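Local structure of odorant-binding protein 2a (Homo sapiens, 4RUN) at residues G80-Y85 and S99-R104. The protein binds and carries small hydrophobic volatile molecules, favouring aldehydes and large fatty acids, as a monomeric secreted lipocalin of the olfactory system. The protein carries 2 engineered substitutions. Numbering follows the deposited sequence.
Engineered in segment 99-104: Ser99 (natural residue Cys). With FLC (citrate anion), chain C.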
loop_
_atom_site.group_PDB
_atom_site.type_symbol
_atom_site.label_atom_id
_atom_site.label_comp_id
_atom_site.label_asym_id
_atom_site.label_seq_id
_atom_site.Cartn_x
_atom_site.Cartn_y
_atom_site.Cartn_z
ATOM N N GLY A 80 5.389 -14.451 6.730
ATOM C CA GLY A 80 4.006 -14.858 6.451
ATOM C C GLY A 80 2.981 -14.304 7.430
ATOM O O GLY A 80 1.812 -14.682 7.397
ATOM N N ARG A 81 3.423 -13.425 8.321
ATOM C CA ARG A 81 2.521 -12.677 9.195
ATOM C C ARG A 81 1.556 -11.826 8.347
ATOM O O ARG A 81 0.357 -11.745 8.636
ATOM C CB ARG A 81 3.351 -11.778 10.116
ATOM C CG ARG A 81 2.608 -11.162 11.290
ATOM C CD ARG A 81 3.446 -10.080 11.945
ATOM N NE ARG A 81 3.240 -8.820 11.234
ATOM C CZ ARG A 81 4.127 -7.837 11.110
ATOM N NH1 ARG A 81 5.331 -7.919 11.655
ATOM N NH2 ARG A 81 3.789 -6.740 10.427
ATOM N N LYS A 82 2.101 -11.230 7.287
ATOM C CA LYS A 82 1.375 -10.339 6.396
ATOM C C LYS A 82 1.306 -10.922 4.976
ATOM O O LYS A 82 2.320 -11.403 4.449
ATOM C CB LYS A 82 2.096 -8.998 6.382
ATOM C CG LYS A 82 1.400 -7.883 5.617
ATOM C CD LYS A 82 2.033 -6.537 5.952
ATOM C CE LYS A 82 1.347 -5.384 5.246
ATOM N NZ LYS A 82 1.893 -4.059 5.666
ATOM N N LEU A 83 0.112 -10.909 4.374
ATOM C CA LEU A 83 -0.047 -11.289 2.967
ATOM C C LEU A 83 -0.408 -10.060 2.166
ATOM O O LEU A 83 -1.147 -9.201 2.644
ATOM C CB LEU A 83 -1.123 -12.357 2.795
ATOM C CG LEU A 83 -0.746 -13.724 3.367
ATOM C CD1 LEU A 83 -1.968 -14.618 3.518
ATOM C CD2 LEU A 83 0.303 -14.379 2.492
ATOM N N ILE A 84 0.118 -10.001 0.946
ATOM C CA ILE A 84 0.093 -8.806 0.112
ATOM C C ILE A 84 -0.294 -9.167 -1.325
ATOM O O ILE A 84 0.399 -9.945 -1.980
ATOM C CB ILE A 84 1.486 -8.146 0.085
ATOM C CG1 ILE A 84 1.858 -7.597 1.461
ATOM C CG2 ILE A 84 1.539 -7.012 -0.929
ATOM C CD1 ILE A 84 3.357 -7.471 1.661
ATOM N N TYR A 85 -1.380 -8.563 -1.808
ATOM C CA TYR A 85 -1.914 -8.809 -3.149
ATOM C C TYR A 85 -1.788 -7.539 -3.962
ATOM O O TYR A 85 -2.081 -6.455 -3.460
ATOM C CB TYR A 85 -3.393 -9.194 -3.087
ATOM C CG TYR A 85 -3.674 -10.338 -2.144
ATOM C CD1 TYR A 85 -3.584 -10.170 -0.765
ATOM C CD2 TYR A 85 -4.012 -11.586 -2.622
ATOM C CE1 TYR A 85 -3.826 -11.211 0.106
ATOM C CE2 TYR A 85 -4.260 -12.639 -1.752
ATOM C CZ TYR A 85 -4.166 -12.439 -0.383
ATOM O OH TYR A 85 -4.406 -13.473 0.502
ATOM N N SER A 99 -3.519 -5.622 1.707
ATOM C CA SER A 99 -2.742 -6.401 2.665
ATOM C C SER A 99 -3.622 -6.954 3.782
ATOM O O SER A 99 -4.544 -6.290 4.261
ATOM C CB SER A 99 -1.593 -5.567 3.253
ATOM O OG SER A 99 -2.000 -4.791 4.375
ATOM N N LYS A 100 -3.322 -8.182 4.182
ATOM C CA LYS A 100 -3.959 -8.825 5.326
ATOM C C LYS A 100 -2.840 -9.177 6.320
ATOM O O LYS A 100 -1.918 -9.931 5.978
ATOM C CB LYS A 100 -4.706 -10.086 4.873
ATOM C CG LYS A 100 -5.806 -9.847 3.843
ATOM C CD LYS A 100 -6.515 -11.144 3.462
ATOM C CE LYS A 100 -7.564 -11.525 4.492
ATOM N NZ LYS A 100 -8.060 -12.929 4.411
ATOM N N ASP A 101 -2.899 -8.602 7.525
ATOM C CA ASP A 101 -1.816 -8.726 8.514
ATOM C C ASP A 101 -2.288 -9.430 9.795
ATOM O O ASP A 101 -3.120 -8.911 10.545
ATOM C CB ASP A 101 -1.292 -7.313 8.816
ATOM C CG ASP A 101 0.139 -7.272 9.373
ATOM O OD1 ASP A 101 0.795 -8.317 9.551
ATOM O OD2 ASP A 101 0.604 -6.144 9.651
ATOM N N GLN A 102 -1.756 -10.628 10.038
ATOM C CA GLN A 102 -2.072 -11.374 11.261
ATOM C C GLN A 102 -1.292 -10.771 12.435
ATOM O O GLN A 102 -0.230 -11.254 12.814
ATOM C CB GLN A 102 -1.738 -12.854 11.104
ATOM C CG GLN A 102 -2.185 -13.469 9.796
ATOM C CD GLN A 102 -1.706 -14.897 9.639
ATOM O OE1 GLN A 102 -0.781 -15.340 10.325
ATOM N NE2 GLN A 102 -2.340 -15.635 8.731
ATOM N N ARG A 103 -1.829 -9.703 13.011
ATOM C CA ARG A 103 -1.096 -8.904 14.000
ATOM C C ARG A 103 -1.441 -9.403 15.382
ATOM O O ARG A 103 -2.552 -9.854 15.604
ATOM C CB ARG A 103 -1.444 -7.422 13.826
ATOM C CG ARG A 103 -0.650 -6.780 12.710
ATOM C CD ARG A 103 -1.217 -5.403 12.344
ATOM N NE ARG A 103 -0.585 -4.360 13.137
ATOM C CZ ARG A 103 0.683 -3.972 12.993
ATOM N NH1 ARG A 103 1.473 -4.556 12.097
ATOM N NH2 ARG A 103 1.162 -3.012 13.767
ATOM N N ARG A 104 -0.479 -9.370 16.297
ATOM C CA ARG A 104 -0.731 -9.663 17.708
ATOM C C ARG A 104 -2.106 -9.176 18.158
ATOM O O ARG A 104 -2.815 -9.869 18.892
ATOM C CB ARG A 104 0.327 -8.962 18.567
ATOM C CG ARG A 104 0.275 -9.247 20.077
ATOM C CD ARG A 104 0.320 -10.743 20.407
ATOM N NE ARG A 104 1.357 -11.435 19.639
ATOM C CZ ARG A 104 1.498 -12.752 19.535
ATOM N NH1 ARG A 104 0.666 -13.587 20.158
ATOM N NH2 ARG A 104 2.497 -13.242 18.805
HETATM C CAC FLC C . 3.655 -1.795 7.786
HETATM C CA FLC C . 2.275 -1.285 8.180
HETATM C CB FLC C . 2.121 -0.971 9.671
HETATM C CBC FLC C . 0.665 -0.638 9.963
HETATM C CG FLC C . 2.463 -2.180 10.548
HETATM C CGC FLC C . 3.863 -2.269 11.144
HETATM O OA1 FLC C . 3.801 -2.983 7.405
HETATM O OA2 FLC C . 4.616 -0.999 7.840
HETATM O OB1 FLC C . -0.188 -1.565 9.960
HETATM O OB2 FLC C . 0.345 0.545 10.225
HETATM O OG1 FLC C . 4.066 -1.802 12.299
HETATM O OG2 FLC C . 4.749 -2.866 10.479
HETATM O OHB FLC C . 2.939 0.153 10.037
#
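Arg81 meets Asp101 through the edge of its guanidinium group: NE donates to the syn lone pair of OD1 at 3.0 Å, with OD1 close to the guanidinium plane, while NH2 adds a weak bond to OD2 at 3.3 Å. The two flat groups are nearly coplanar, 29° apart, after the arginine chain bends at chi3 (85°). Arg103 NH1 reaches the same OD2 at 3.0 Å from above the carboxylate plane, so the one carboxylate is shared by two arginines. An alanine in place of Arg81 would probably leave OD1 without its charged mate and Asp101 freer to turn. The extended Lys82 chain crosses Asp101 at a slant, its CE 3.5 Å from OG of the engineered Ser99, and its NZ donates to citrate OA1 at 2.8 Å. This citrate, probably from the crystallisation liquor, places its OB1 over one face of the Arg103 guanidinium. Leu83 N to Lys100 O at 2.8 Å and the reciprocal Lys100 N to Leu83 O make a hydrogen-bonded pair. Where 80-85 meets strand 74-77, Arg81 and Lys82 face Ala77 as a classic beta bulge. The axes of 82-85 and 99-103 run at 178°, an antiparallel hairpin of the lipocalin beta-barrel.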